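Local coordinates for glutamate--tRNA ligase (Elizabethkingia anophelis, PDB 6B1Z), which catalyses the ATP-dependent attachment of glutamate to tRNA, probably supplying glutamyl-tRNA for protein synthesis, at residues A[73-78]-A[325-330]; A[134-139]-A[144-149]; A[476-481]-A[488-493]; A[93-98]-A[219-224]. All coordinates share one frame; numbering follows the deposited sequence.

Interaction 1: residues A[73-78]-A[325-330]; sequences IGMVPD and VSMDEM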
loop_
_atom_site.group_PDB
_atom_site.type_symbol
_atom_site.label_atom_id
_atom_site.label_comp_id
_atom_site.label_asym_id
_atom_site.label_seq_id
_atom_site.Cartn_x
_atom_site.Cartn_y
_atom_site.Cartn_z
ATOM N N ILE A 73 3.942 8.402 4.454
ATOM C CA ILE A 73 3.889 8.754 3.040
ATOM C C ILE A 73 3.845 10.265 2.820
ATOM O O ILE A 73 4.255 10.746 1.756
ATOM C CB ILE A 73 2.682 8.053 2.399
ATOM C CG1 ILE A 73 2.849 6.533 2.479
ATOM C CG2 ILE A 73 2.494 8.502 0.969
ATOM C CD1 ILE A 73 1.537 5.782 2.329
ATOM N N GLY A 74 3.383 11.028 3.802
ATOM C CA GLY A 74 3.324 12.471 3.671
ATOM C C GLY A 74 1.988 13.015 3.205
ATOM O O GLY A 74 1.955 14.017 2.480
ATOM N N MET A 75 0.867 12.390 3.609
ATOM C CA MET A 75 -0.481 12.795 3.196
ATOM C C MET A 75 -1.351 12.987 4.441
ATOM O O MET A 75 -2.249 12.175 4.700
ATOM C CB MET A 75 -1.109 11.766 2.265
ATOM C CG MET A 75 -0.251 11.339 1.113
ATOM S SD MET A 75 -1.203 10.307 -0.019
ATOM C CE MET A 75 -1.518 8.835 0.959
ATOM N N VAL A 76 -1.106 14.058 5.187
ATOM C CA VAL A 76 -1.786 14.292 6.465
ATOM C C VAL A 76 -3.173 14.874 6.199
ATOM O O VAL A 76 -3.292 15.876 5.473
ATOM C CB VAL A 76 -0.964 15.224 7.344
ATOM C CG1 VAL A 76 -1.674 15.463 8.668
ATOM C CG2 VAL A 76 0.449 14.659 7.577
ATOM N N PRO A 77 -4.226 14.305 6.785
ATOM C CA PRO A 77 -5.571 14.845 6.573
ATOM C C PRO A 77 -5.727 16.261 7.111
ATOM O O PRO A 77 -5.148 16.637 8.135
ATOM C CB PRO A 77 -6.468 13.866 7.340
ATOM C CG PRO A 77 -5.656 12.601 7.434
ATOM C CD PRO A 77 -4.244 13.053 7.559
ATOM N N ASP A 78 -6.555 17.036 6.414
ATOM C CA ASP A 78 -6.921 18.372 6.881
ATOM C C ASP A 78 -7.929 18.322 8.022
ATOM O O ASP A 78 -7.961 19.231 8.867
ATOM C CB ASP A 78 -7.508 19.175 5.715
ATOM C CG ASP A 78 -6.523 19.366 4.583
ATOM O OD1 ASP A 78 -5.409 19.878 4.846
ATOM O OD2 ASP A 78 -6.842 18.987 3.438
ATOM N N VAL A 325 8.232 11.059 -10.365
ATOM C CA VAL A 325 7.597 12.322 -9.997
ATOM C C VAL A 325 7.514 12.410 -8.480
ATOM O O VAL A 325 7.239 11.418 -7.794
ATOM C CB VAL A 325 6.196 12.484 -10.625
ATOM C CG1 VAL A 325 6.309 13.027 -12.055
ATOM C CG2 VAL A 325 5.438 11.176 -10.595
ATOM N N SER A 326 7.742 13.612 -7.966
ATOM C CA SER A 326 7.578 13.925 -6.559
ATOM C C SER A 326 6.100 14.114 -6.222
ATOM O O SER A 326 5.248 14.269 -7.100
ATOM C CB SER A 326 8.328 15.209 -6.218
ATOM O OG SER A 326 7.663 16.327 -6.800
ATOM N N MET A 327 5.799 14.137 -4.922
ATOM C CA MET A 327 4.431 14.440 -4.503
ATOM C C MET A 327 3.965 15.785 -5.058
ATOM O O MET A 327 2.824 15.907 -5.515
ATOM C CB MET A 327 4.330 14.431 -2.977
ATOM C CG MET A 327 2.921 14.652 -2.428
ATOM S SD MET A 327 1.800 13.288 -2.784
ATOM C CE MET A 327 2.273 12.136 -1.510
ATOM N N ASP A 328 4.822 16.813 -5.015
ATOM C CA ASP A 328 4.417 18.113 -5.547
ATOM C C ASP A 328 4.131 18.046 -7.042
ATOM O O ASP A 328 3.180 18.673 -7.528
ATOM C CB ASP A 328 5.481 19.173 -5.256
ATOM C CG ASP A 328 5.415 19.682 -3.832
ATOM O OD1 ASP A 328 4.357 19.513 -3.188
ATOM O OD2 ASP A 328 6.421 20.256 -3.361
ATOM N N GLU A 329 4.944 17.298 -7.793
ATOM C CA GLU A 329 4.689 17.150 -9.225
ATOM C C GLU A 329 3.389 16.392 -9.485
ATOM O O GLU A 329 2.622 16.761 -10.386
ATOM C CB GLU A 329 5.887 16.464 -9.893
ATOM C CG GLU A 329 7.117 17.373 -9.929
ATOM C CD GLU A 329 8.413 16.687 -10.343
ATOM O OE1 GLU A 329 8.600 15.489 -10.042
ATOM O OE2 GLU A 329 9.264 17.371 -10.960
ATOM N N MET A 330 3.120 15.344 -8.701
ATOM C CA MET A 330 1.869 14.610 -8.861
ATOM C C MET A 330 0.672 15.486 -8.536
ATOM O O MET A 330 -0.347 15.429 -9.234
ATOM C CB MET A 330 1.862 13.358 -7.986
ATOM C CG MET A 330 2.821 12.294 -8.482
ATOM S SD MET A 330 2.651 10.682 -7.701
ATOM C CE MET A 330 3.387 10.963 -6.093
#
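Met327 sets its CG opposite the backbone N (chi1 -176°) and then bends twice, first at chi2 (68°) and again at chi3, which hooks its methyl CE towards the loop 73-78. Met75 takes the other choice at its first torsion, with CG beside the backbone N, and the two thioether chains run crosswise. Met327 CE rests 3.7 Å from Met75 CG, so the end of one chain meets the middle of the other. The same methyl also lies 4.1 Å from the backbone Ile73 O and, more loosely, 4.4 Å from Ile73 CG2. Methionine suits both places because its unbranched, flexible chain can fold to match an uneven surface; Met75 is modelled in two conformations, so the fine detail of its contact with Met327 is less certain. Both methionines also lie on Tyr36 of helix 26-41, while Ile73 packs on Phe307 and Ile308 of helix 304-312. Gly74, with its positive phi, suits a backbone shape that would press a CB against the preceding carbonyl. On the other side, Glu329 N donates to Ser326 OG (3.1 Å) and Ser326 N to Glu329 OE1 (2.9 Å). The contact thus joins two classic helix ends within the class I catalytic domain: a Schellman motif closing helix 62-73 and a capping box starting helix 327-333.

Interaction 2: residues A[134-139]-A[144-149]; sequences DVFAYN and NRLRNS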
loop_
_atom_site.group_PDB
_atom_site.type_symbol
_atom_site.label_atom_id
_atom_site.label_comp_id
_atom_site.label_asym_id
_atom_site.label_seq_id
_atom_site.Cartn_x
_atom_site.Cartn_y
_atom_site.Cartn_z
ATOM N N ASP A 134 -30.216 -21.713 -5.914
ATOM C CA ASP A 134 -30.369 -20.278 -6.038
ATOM C C ASP A 134 -29.730 -19.609 -4.822
ATOM O O ASP A 134 -29.249 -20.278 -3.900
ATOM C CB ASP A 134 -31.851 -19.917 -6.181
ATOM C CG ASP A 134 -32.070 -18.592 -6.879
ATOM O OD1 ASP A 134 -31.082 -17.872 -7.151
ATOM O OD2 ASP A 134 -33.244 -18.269 -7.157
ATOM N N VAL A 135 -29.724 -18.281 -4.821
ATOM C CA VAL A 135 -29.183 -17.505 -3.709
ATOM C C VAL A 135 -30.256 -16.529 -3.245
ATOM O O VAL A 135 -30.742 -15.710 -4.036
ATOM C CB VAL A 135 -27.891 -16.761 -4.087
ATOM C CG1 VAL A 135 -27.405 -15.917 -2.922
ATOM C CG2 VAL A 135 -26.809 -17.748 -4.501
ATOM N N PHE A 136 -30.614 -16.610 -1.965
ATOM C CA PHE A 136 -31.630 -15.720 -1.412
ATOM C C PHE A 136 -31.179 -14.265 -1.444
ATOM O O PHE A 136 -30.025 -13.942 -1.144
ATOM C CB PHE A 136 -31.958 -16.129 0.030
ATOM C CG PHE A 136 -32.745 -15.093 0.782
ATOM C CD1 PHE A 136 -34.077 -14.866 0.473
ATOM C CD2 PHE A 136 -32.157 -14.353 1.796
ATOM C CE1 PHE A 136 -34.806 -13.912 1.150
ATOM C CE2 PHE A 136 -32.881 -13.395 2.471
ATOM C CZ PHE A 136 -34.207 -13.177 2.150
ATOM N N ALA A 137 -32.109 -13.387 -1.822
ATOM C CA ALA A 137 -31.971 -11.943 -1.686
ATOM C C ALA A 137 -33.251 -11.395 -1.078
ATOM O O ALA A 137 -34.348 -11.753 -1.512
ATOM C CB ALA A 137 -31.701 -11.261 -3.034
ATOM N N TYR A 138 -33.107 -10.551 -0.059
ATOM C CA TYR A 138 -34.240 -9.847 0.536
ATOM C C TYR A 138 -34.587 -8.694 -0.395
ATOM O O TYR A 138 -33.843 -7.710 -0.468
ATOM C CB TYR A 138 -33.850 -9.350 1.929
ATOM C CG TYR A 138 -34.980 -9.238 2.947
ATOM C CD1 TYR A 138 -36.106 -8.463 2.694
ATOM C CD2 TYR A 138 -34.898 -9.896 4.179
ATOM C CE1 TYR A 138 -37.134 -8.347 3.637
ATOM C CE2 TYR A 138 -35.910 -9.786 5.127
ATOM C CZ TYR A 138 -37.033 -9.019 4.840
ATOM O OH TYR A 138 -38.027 -8.918 5.779
ATOM N N ASN A 139 -35.688 -8.809 -1.135
ATOM C CA ASN A 139 -35.933 -7.879 -2.237
ATOM C C ASN A 139 -37.433 -7.806 -2.511
ATOM O O ASN A 139 -38.251 -8.329 -1.746
ATOM C CB ASN A 139 -35.136 -8.298 -3.482
ATOM C CG ASN A 139 -35.546 -9.671 -4.013
ATOM O OD1 ASN A 139 -36.540 -10.257 -3.570
ATOM N ND2 ASN A 139 -34.783 -10.182 -4.971
ATOM N N ASN A 144 -42.600 -9.965 0.691
ATOM C CA ASN A 144 -43.961 -10.200 1.149
ATOM C C ASN A 144 -44.156 -11.540 1.843
ATOM O O ASN A 144 -45.214 -11.745 2.450
ATOM C CB ASN A 144 -44.939 -10.060 -0.017
ATOM C CG ASN A 144 -45.161 -8.612 -0.395
ATOM O OD1 ASN A 144 -44.780 -8.177 -1.481
ATOM N ND2 ASN A 144 -45.762 -7.852 0.512
ATOM N N ARG A 145 -43.187 -12.455 1.810
ATOM C CA ARG A 145 -43.324 -13.692 2.567
ATOM C C ARG A 145 -42.403 -13.745 3.778
ATOM O O ARG A 145 -42.303 -14.792 4.426
ATOM C CB ARG A 145 -43.105 -14.911 1.671
ATOM C CG ARG A 145 -41.733 -15.082 1.048
ATOM C CD ARG A 145 -41.796 -16.327 0.160
ATOM N NE ARG A 145 -40.763 -16.396 -0.870
ATOM C CZ ARG A 145 -39.897 -17.399 -0.994
ATOM N NH1 ARG A 145 -39.931 -18.421 -0.146
ATOM N NH2 ARG A 145 -39.001 -17.382 -1.970
ATOM N N LEU A 146 -41.756 -12.638 4.116
ATOM C CA LEU A 146 -40.949 -12.552 5.318
ATOM C C LEU A 146 -41.724 -11.741 6.362
ATOM O O LEU A 146 -42.949 -11.578 6.248
ATOM C CB LEU A 146 -39.578 -11.980 4.944
ATOM C CG LEU A 146 -38.771 -13.012 4.136
ATOM C CD1 LEU A 146 -37.582 -12.375 3.430
ATOM C CD2 LEU A 146 -38.320 -14.163 5.036
ATOM N N ARG A 147 -41.037 -11.258 7.398
ATOM C CA ARG A 147 -41.704 -10.650 8.550
ATOM C C ARG A 147 -41.263 -9.196 8.678
ATOM O O ARG A 147 -40.222 -8.902 9.274
ATOM C CB ARG A 147 -41.420 -11.446 9.822
ATOM C CG ARG A 147 -42.142 -12.814 9.837
ATOM C CD ARG A 147 -41.872 -13.663 11.100
ATOM N NE ARG A 147 -42.063 -12.912 12.338
ATOM C CZ ARG A 147 -43.248 -12.607 12.860
ATOM N NH1 ARG A 147 -44.364 -12.985 12.249
ATOM N NH2 ARG A 147 -43.312 -11.921 13.995
ATOM N N ASN A 148 -42.060 -8.281 8.127
ATOM C CA ASN A 148 -41.675 -6.878 8.077
ATOM C C ASN A 148 -42.946 -6.029 8.018
ATOM O O ASN A 148 -44.058 -6.555 7.952
ATOM C CB ASN A 148 -40.746 -6.631 6.882
ATOM C CG ASN A 148 -41.370 -7.072 5.580
ATOM O OD1 ASN A 148 -42.382 -6.516 5.162
ATOM N ND2 ASN A 148 -40.788 -8.082 4.942
ATOM N N SER A 149 -42.777 -4.700 8.041
ATOM C CA SER A 149 -43.939 -3.819 8.101
ATOM C C SER A 149 -44.666 -3.698 6.766
ATOM O O SER A 149 -45.726 -3.065 6.718
ATOM C CB SER A 149 -43.545 -2.431 8.629
ATOM O OG SER A 149 -42.544 -1.828 7.838
#
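Leu146 and Tyr138 make the main apolar contact, a CH-pi interaction in which methyl CD1 of the leucine sits 3.6 Å from the centroid of the tyrosine ring, only 16° off its normal. Tyr138 has CG opposite its backbone N (chi1 -150°), which carries the ring out to Leu146 and Asn148. The same methyl reaches Phe136 quite differently, lying 3.7 Å from CZ at the ring edge and near the ring plane. One branch of a leucine thus serves two aromatic residues, a task suited to a compact, branched side chain that comes from the opposite direction to both.

The polar part is a single bond across the segments: Asn148 ND2 donates to Tyr138 OH over 3.0 Å, with an N-H...O angle of 163° and the oxygen close to the amide plane. Asp117 OD1 is a second partner of the phenol oxygen, and Asn148 OD1 accepts from the backbone N of Ile150 and Ser151, so both groups are held in place; a tyrosine fits here because it offers a broad face and a polar end.

The segments belong to the loop between helices 119-131 and 154-162 and pack on both helix 119-131 (Phe136 on Ile125 and Arg126) and strand 112-115 (Tyr138 on Tyr113 and Ala115).

Interaction 3: residues A[476-481]-A[488-493]; sequences LSLVGE and PDLMEM
Leu478, in the last turn of helix 467-479, faces Met491 of helix 487-507 with CA atoms 8.0 Å apart, and Gly480 with its positive phi turns the chain out of the first helix between the two. The contact is wholly apolar. Methyl CD2 of Leu490 does most of the reaching: its chi1 of 175° carries CG opposite the backbone N, and the methyl settles 3.6 Å from Val479 CG2 and 3.7 Å from Leu478 CB. It therefore touches two consecutive residues of the opposing helix, near the root of one and at a branch of the other. The two leucines lie antiparallel and side by side, so neither ends simply against the other's tip. Leu478 instead sends its own CD1 to Met491 CG, 3.6 Å away, and runs transverse to that chain; the methyl is also 4.1 Å from Leu490 CD2. Leucine suits position 478 because its forked end touches one neighbour while its stem supports another; Leu490 suits its place because one methyl of its fork reaches both Val479 and Leu478. Val479 presents a branch close to the backbone, and Met491 offers a slender methylene. Beyond the pair, Phe410 covers both Val479 and Leu490, whereas Met491 packs on Ile452 of helix 449-462. Arg502, further along the second helix, donates to Leu478 O. This is the packing of two successive helices across a short connection, and it forms part of the hydrophobic core of the all-helical anticodon-binding domain.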
loop_
_atom_site.group_PDB
_atom_site.type_symbol
_atom_site.label_atom_id
_atom_site.label_comp_id
_atom_site.label_asym_id
_atom_site.label_seq_id
_atom_site.Cartn_x
_atom_site.Cartn_y
_atom_site.Cartn_z
ATOM N N LEU A 476 40.267 -12.029 -6.977
ATOM C CA LEU A 476 39.954 -13.308 -6.349
ATOM C C LEU A 476 40.494 -13.367 -4.924
ATOM O O LEU A 476 39.805 -13.839 -4.010
ATOM C CB LEU A 476 40.520 -14.454 -7.186
ATOM C CG LEU A 476 40.304 -15.862 -6.630
ATOM C CD1 LEU A 476 38.843 -16.248 -6.722
ATOM C CD2 LEU A 476 41.171 -16.856 -7.373
ATOM N N SER A 477 41.710 -12.858 -4.715
ATOM C CA SER A 477 42.322 -12.875 -3.389
ATOM C C SER A 477 41.505 -12.073 -2.385
ATOM O O SER A 477 41.367 -12.469 -1.219
ATOM C CB SER A 477 43.736 -12.310 -3.465
ATOM O OG SER A 477 44.522 -13.028 -4.396
ATOM N N LEU A 478 40.985 -10.925 -2.811
ATOM C CA LEU A 478 40.334 -10.010 -1.881
ATOM C C LEU A 478 38.882 -10.380 -1.629
ATOM O O LEU A 478 38.353 -10.086 -0.552
ATOM C CB LEU A 478 40.421 -8.578 -2.415
ATOM C CG LEU A 478 41.826 -8.048 -2.710
ATOM C CD1 LEU A 478 41.756 -6.680 -3.355
ATOM C CD2 LEU A 478 42.699 -8.011 -1.448
ATOM N N VAL A 479 38.235 -11.027 -2.597
ATOM C CA VAL A 479 36.801 -11.260 -2.555
ATOM C C VAL A 479 36.446 -12.739 -2.425
ATOM O O VAL A 479 35.381 -13.061 -1.885
ATOM C CB VAL A 479 36.138 -10.648 -3.809
ATOM C CG1 VAL A 479 34.631 -10.883 -3.819
ATOM C CG2 VAL A 479 36.438 -9.158 -3.889
ATOM N N GLY A 480 37.309 -13.644 -2.879
ATOM C CA GLY A 480 36.987 -15.048 -2.965
ATOM C C GLY A 480 36.295 -15.445 -4.251
ATOM O O GLY A 480 36.285 -16.632 -4.597
ATOM N N GLU A 481 35.711 -14.480 -4.956
ATOM C CA GLU A 481 35.134 -14.730 -6.269
ATOM C C GLU A 481 35.334 -13.482 -7.118
ATOM O O GLU A 481 35.959 -12.507 -6.689
ATOM C CB GLU A 481 33.660 -15.128 -6.158
ATOM C CG GLU A 481 32.857 -14.277 -5.199
ATOM C CD GLU A 481 31.594 -14.970 -4.738
ATOM O OE1 GLU A 481 30.529 -14.748 -5.353
ATOM O OE2 GLU A 481 31.672 -15.753 -3.766
ATOM N N PRO A 488 41.274 -1.380 -7.085
ATOM C CA PRO A 488 41.995 -0.373 -6.287
ATOM C C PRO A 488 41.107 0.326 -5.270
ATOM O O PRO A 488 41.601 0.745 -4.214
ATOM C CB PRO A 488 42.533 0.600 -7.346
ATOM C CG PRO A 488 42.599 -0.206 -8.599
ATOM C CD PRO A 488 41.376 -1.086 -8.528
ATOM N N ASP A 489 39.811 0.460 -5.558
ATOM C CA ASP A 489 38.885 1.014 -4.576
ATOM C C ASP A 489 38.705 0.065 -3.398
ATOM O O ASP A 489 38.690 0.501 -2.241
ATOM C CB ASP A 489 37.541 1.313 -5.240
ATOM C CG ASP A 489 37.630 2.430 -6.264
ATOM O OD1 ASP A 489 38.138 3.513 -5.913
ATOM O OD2 ASP A 489 37.189 2.223 -7.416
ATOM N N LEU A 490 38.564 -1.236 -3.671
ATOM C CA LEU A 490 38.450 -2.204 -2.583
ATOM C C LEU A 490 39.701 -2.216 -1.712
ATOM O O LEU A 490 39.607 -2.260 -0.478
ATOM C CB LEU A 490 38.173 -3.598 -3.148
ATOM C CG LEU A 490 38.145 -4.732 -2.117
ATOM C CD1 LEU A 490 37.168 -4.412 -0.996
ATOM C CD2 LEU A 490 37.771 -6.043 -2.791
ATOM N N MET A 491 40.884 -2.178 -2.332
ATOM C CA MET A 491 42.121 -2.184 -1.557
ATOM C C MET A 491 42.200 -0.974 -0.633
ATOM O O MET A 491 42.577 -1.104 0.536
ATOM C CB MET A 491 43.330 -2.232 -2.491
ATOM C CG MET A 491 43.450 -3.541 -3.248
ATOM S SD MET A 491 44.454 -3.421 -4.741
ATOM C CE MET A 491 46.097 -3.410 -4.026
ATOM N N GLU A 492 41.824 0.206 -1.136
ATOM C CA GLU A 492 41.826 1.401 -0.295
ATOM C C GLU A 492 40.890 1.242 0.897
ATOM O O GLU A 492 41.206 1.692 2.005
ATOM C CB GLU A 492 41.431 2.630 -1.117
ATOM C CG GLU A 492 41.376 3.918 -0.300
ATOM C CD GLU A 492 40.771 5.082 -1.062
ATOM O OE1 GLU A 492 40.989 5.173 -2.287
ATOM O OE2 GLU A 492 40.070 5.905 -0.434
ATOM N N MET A 493 39.739 0.595 0.692
ATOM C CA MET A 493 38.747 0.482 1.758
ATOM C C MET A 493 39.229 -0.442 2.870
ATOM O O MET A 493 39.104 -0.114 4.056
ATOM C CB MET A 493 37.411 -0.002 1.190
ATOM C CG MET A 493 36.664 1.013 0.316
ATOM S SD MET A 493 36.286 2.576 1.150
ATOM C CE MET A 493 37.642 3.593 0.566
#

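Interaction 4: residues A[93-98]-A[219-224]; sequences SERRDI and HEMKIT. With FMT (formic acid), chain B; EDO (1,2-ethanediol), chain S.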
loop_
_atom_site.group_PDB
_atom_site.type_symbol
_atom_site.label_atom_id
_atom_site.label_comp_id
_atom_site.label_asym_id
_atom_site.label_seq_id
_atom_site.Cartn_x
_atom_site.Cartn_y
_atom_site.Cartn_z
ATOM N N SER A 93 -18.673 6.058 15.139
ATOM C CA SER A 93 -19.210 5.561 16.408
ATOM C C SER A 93 -19.661 6.689 17.332
ATOM O O SER A 93 -20.420 6.441 18.275
ATOM C CB SER A 93 -18.180 4.693 17.137
ATOM O OG SER A 93 -17.031 5.436 17.527
ATOM N N GLU A 94 -19.227 7.919 17.067
ATOM C CA GLU A 94 -19.504 9.057 17.925
ATOM C C GLU A 94 -20.594 9.960 17.367
ATOM O O GLU A 94 -20.814 11.055 17.904
ATOM C CB GLU A 94 -18.207 9.837 18.147
ATOM C CG GLU A 94 -17.180 9.003 18.907
ATOM C CD GLU A 94 -15.814 9.652 18.970
ATOM O OE1 GLU A 94 -15.682 10.780 18.461
ATOM O OE2 GLU A 94 -14.878 9.029 19.522
ATOM N N ARG A 95 -21.327 9.503 16.347
ATOM C CA ARG A 95 -22.283 10.340 15.631
ATOM C C ARG A 95 -23.719 9.838 15.752
ATOM O O ARG A 95 -24.551 10.134 14.887
ATOM C CB ARG A 95 -21.880 10.459 14.160
ATOM C CG ARG A 95 -20.492 11.123 13.969
ATOM C CD ARG A 95 -20.032 11.111 12.522
ATOM N NE ARG A 95 -20.848 11.936 11.627
ATOM C CZ ARG A 95 -20.692 13.243 11.443
ATOM N NH1 ARG A 95 -19.794 13.937 12.153
ATOM N NH2 ARG A 95 -21.481 13.866 10.581
ATOM N N ARG A 96 -24.034 9.115 16.832
ATOM C CA ARG A 96 -25.334 8.446 16.912
ATOM C C ARG A 96 -26.499 9.437 16.889
ATOM O O ARG A 96 -27.535 9.153 16.277
ATOM C CB ARG A 96 -25.406 7.560 18.157
ATOM C CG ARG A 96 -26.842 7.276 18.594
ATOM C CD ARG A 96 -26.931 6.360 19.804
ATOM N NE ARG A 96 -26.584 4.979 19.483
ATOM C CZ ARG A 96 -27.374 4.140 18.817
ATOM N NH1 ARG A 96 -28.566 4.535 18.381
ATOM N NH2 ARG A 96 -26.971 2.902 18.586
ATOM N N ASP A 97 -26.355 10.603 17.535
ATOM C CA ASP A 97 -27.474 11.550 17.553
ATOM C C ASP A 97 -27.772 12.082 16.150
ATOM O O ASP A 97 -28.941 12.302 15.798
ATOM C CB ASP A 97 -27.188 12.689 18.528
ATOM C CG ASP A 97 -27.516 12.320 19.962
ATOM O OD1 ASP A 97 -27.678 11.111 20.245
ATOM O OD2 ASP A 97 -27.624 13.237 20.802
ATOM N N ILE A 98 -26.730 12.290 15.337
ATOM C CA ILE A 98 -26.923 12.670 13.938
ATOM C C ILE A 98 -27.672 11.575 13.198
ATOM O O ILE A 98 -28.625 11.837 12.446
ATOM C CB ILE A 98 -25.563 12.967 13.271
ATOM C CG1 ILE A 98 -24.889 14.152 13.957
ATOM C CG2 ILE A 98 -25.734 13.236 11.786
ATOM C CD1 ILE A 98 -23.410 14.321 13.622
ATOM N N HIS A 219 -23.113 13.834 3.126
ATOM C CA HIS A 219 -23.952 15.025 3.080
ATOM C C HIS A 219 -23.545 16.031 4.153
ATOM O O HIS A 219 -23.294 17.208 3.849
ATOM C CB HIS A 219 -25.418 14.615 3.239
ATOM C CG HIS A 219 -26.369 15.771 3.245
ATOM N ND1 HIS A 219 -26.696 16.471 2.104
ATOM C CD2 HIS A 219 -27.057 16.350 4.254
ATOM C CE1 HIS A 219 -27.550 17.431 2.409
ATOM N NE2 HIS A 219 -27.784 17.383 3.709
ATOM N N GLU A 220 -23.473 15.586 5.418
ATOM C CA GLU A 220 -23.182 16.498 6.519
ATOM C C GLU A 220 -21.804 17.136 6.384
ATOM O O GLU A 220 -21.624 18.312 6.741
ATOM C CB GLU A 220 -23.287 15.767 7.859
ATOM C CG GLU A 220 -24.705 15.343 8.225
ATOM C CD GLU A 220 -25.671 16.507 8.324
ATOM O OE1 GLU A 220 -25.686 17.182 9.373
ATOM O OE2 GLU A 220 -26.415 16.750 7.352
ATOM N N MET A 221 -20.818 16.382 5.896
ATOM C CA MET A 221 -19.454 16.889 5.776
ATOM C C MET A 221 -19.211 17.583 4.442
ATOM O O MET A 221 -18.067 17.956 4.150
ATOM C CB MET A 221 -18.446 15.753 5.971
ATOM C CG MET A 221 -18.542 15.098 7.341
ATOM S SD MET A 221 -17.281 13.842 7.604
ATOM C CE MET A 221 -17.573 13.493 9.349
ATOM N N LYS A 222 -20.273 17.784 3.649
ATOM C CA LYS A 222 -20.218 18.556 2.408
ATOM C C LYS A 222 -19.180 17.980 1.445
ATOM O O LYS A 222 -18.448 18.712 0.771
ATOM C CB LYS A 222 -19.971 20.046 2.689
ATOM C CG LYS A 222 -21.067 20.650 3.606
ATOM C CD LYS A 222 -21.128 22.159 3.523
ATOM C CE LYS A 222 -22.097 22.721 4.559
ATOM N NZ LYS A 222 -23.482 22.187 4.404
ATOM N N ILE A 223 -19.132 16.650 1.379
ATOM C CA ILE A 223 -18.257 15.955 0.437
ATOM C C ILE A 223 -18.748 16.192 -0.987
ATOM O O ILE A 223 -19.949 16.088 -1.279
ATOM C CB ILE A 223 -18.214 14.456 0.766
ATOM C CG1 ILE A 223 -17.646 14.233 2.175
ATOM C CG2 ILE A 223 -17.407 13.679 -0.289
ATOM C CD1 ILE A 223 -16.258 14.847 2.396
ATOM N N THR A 224 -17.817 16.514 -1.885
ATOM C CA THR A 224 -18.159 16.758 -3.286
ATOM C C THR A 224 -17.830 15.590 -4.210
ATOM O O THR A 224 -18.499 15.421 -5.240
ATOM C CB THR A 224 -17.437 18.009 -3.801
ATOM O OG1 THR A 224 -16.018 17.815 -3.750
ATOM C CG2 THR A 224 -17.813 19.245 -2.976
HETATM C C FMT B . -24.269 10.666 20.967
HETATM O O1 FMT B . -24.587 10.978 19.820
HETATM O O2 FMT B . -23.119 10.719 21.403
HETATM C C1 EDO S . -27.046 11.813 25.367
HETATM O O1 EDO S . -26.325 11.001 24.432
HETATM C C2 EDO S . -27.589 13.037 24.643
HETATM O O2 EDO S . -28.174 12.629 23.401
#
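The Schellman-type end of helix 210-220 meets the start of helix 96-106 in the catalytic domain, where Arg95, at the N-cap position, lays its guanidinium against Met221 and Glu220. Met221 CE lies over one face of that flat group, 3.6 Å from NH1, brought there by a chain extended beyond CG. Ile98 CD1 lies over the centre of the opposite face, so the guanidinium is held between two apolar groups. At its edge, and in its plane, Glu220 CB approaches NH2 to 3.8 Å. An arginine suits this slot because its faces accept aliphatic packing while its N-H bonds point outward round the rim: NE forms a salt bridge with Asp217, and NH1 donates to the carbonyls of Pro89 and Tyr87. Asp97 N donates to O1 of a formic acid molecule (2.9 Å), and Asp97 OD2 accepts from O2 of an ethanediol (2.7 Å), both probably from the crystallisation liquor. Glu220 OE1, which has a long, weak ion pair with Arg101, stays 5.5 Å from Arg95 NH2; the attraction between these charges is probably modest, and the contact rests mainly on van der Waals packing against a cation whose charge is probably balanced largely by its salt bridge to Asp217.

How the interactions relate
Interactions 1, 2 and 4 all belong to the catalytic domain and are enclosed one by the next along the sequence: the segments of interaction 1 enclose those of interaction 4, which in turn enclose those of interaction 2. Interactions 1 and 4 are the nearest pair, their closest atoms about 10 Å apart and their centres about 26 Å. Interaction 2 is more remote, its centre about 30 Å from that of interaction 4 and about 47 Å from that of interaction 1. Interaction 3 follows later in the chain, in the anticodon-binding domain, about 77 Å from interaction 2 between centres. None touches another. Together they span an elongated enzyme from its catalytic to its anticodon-recognising end.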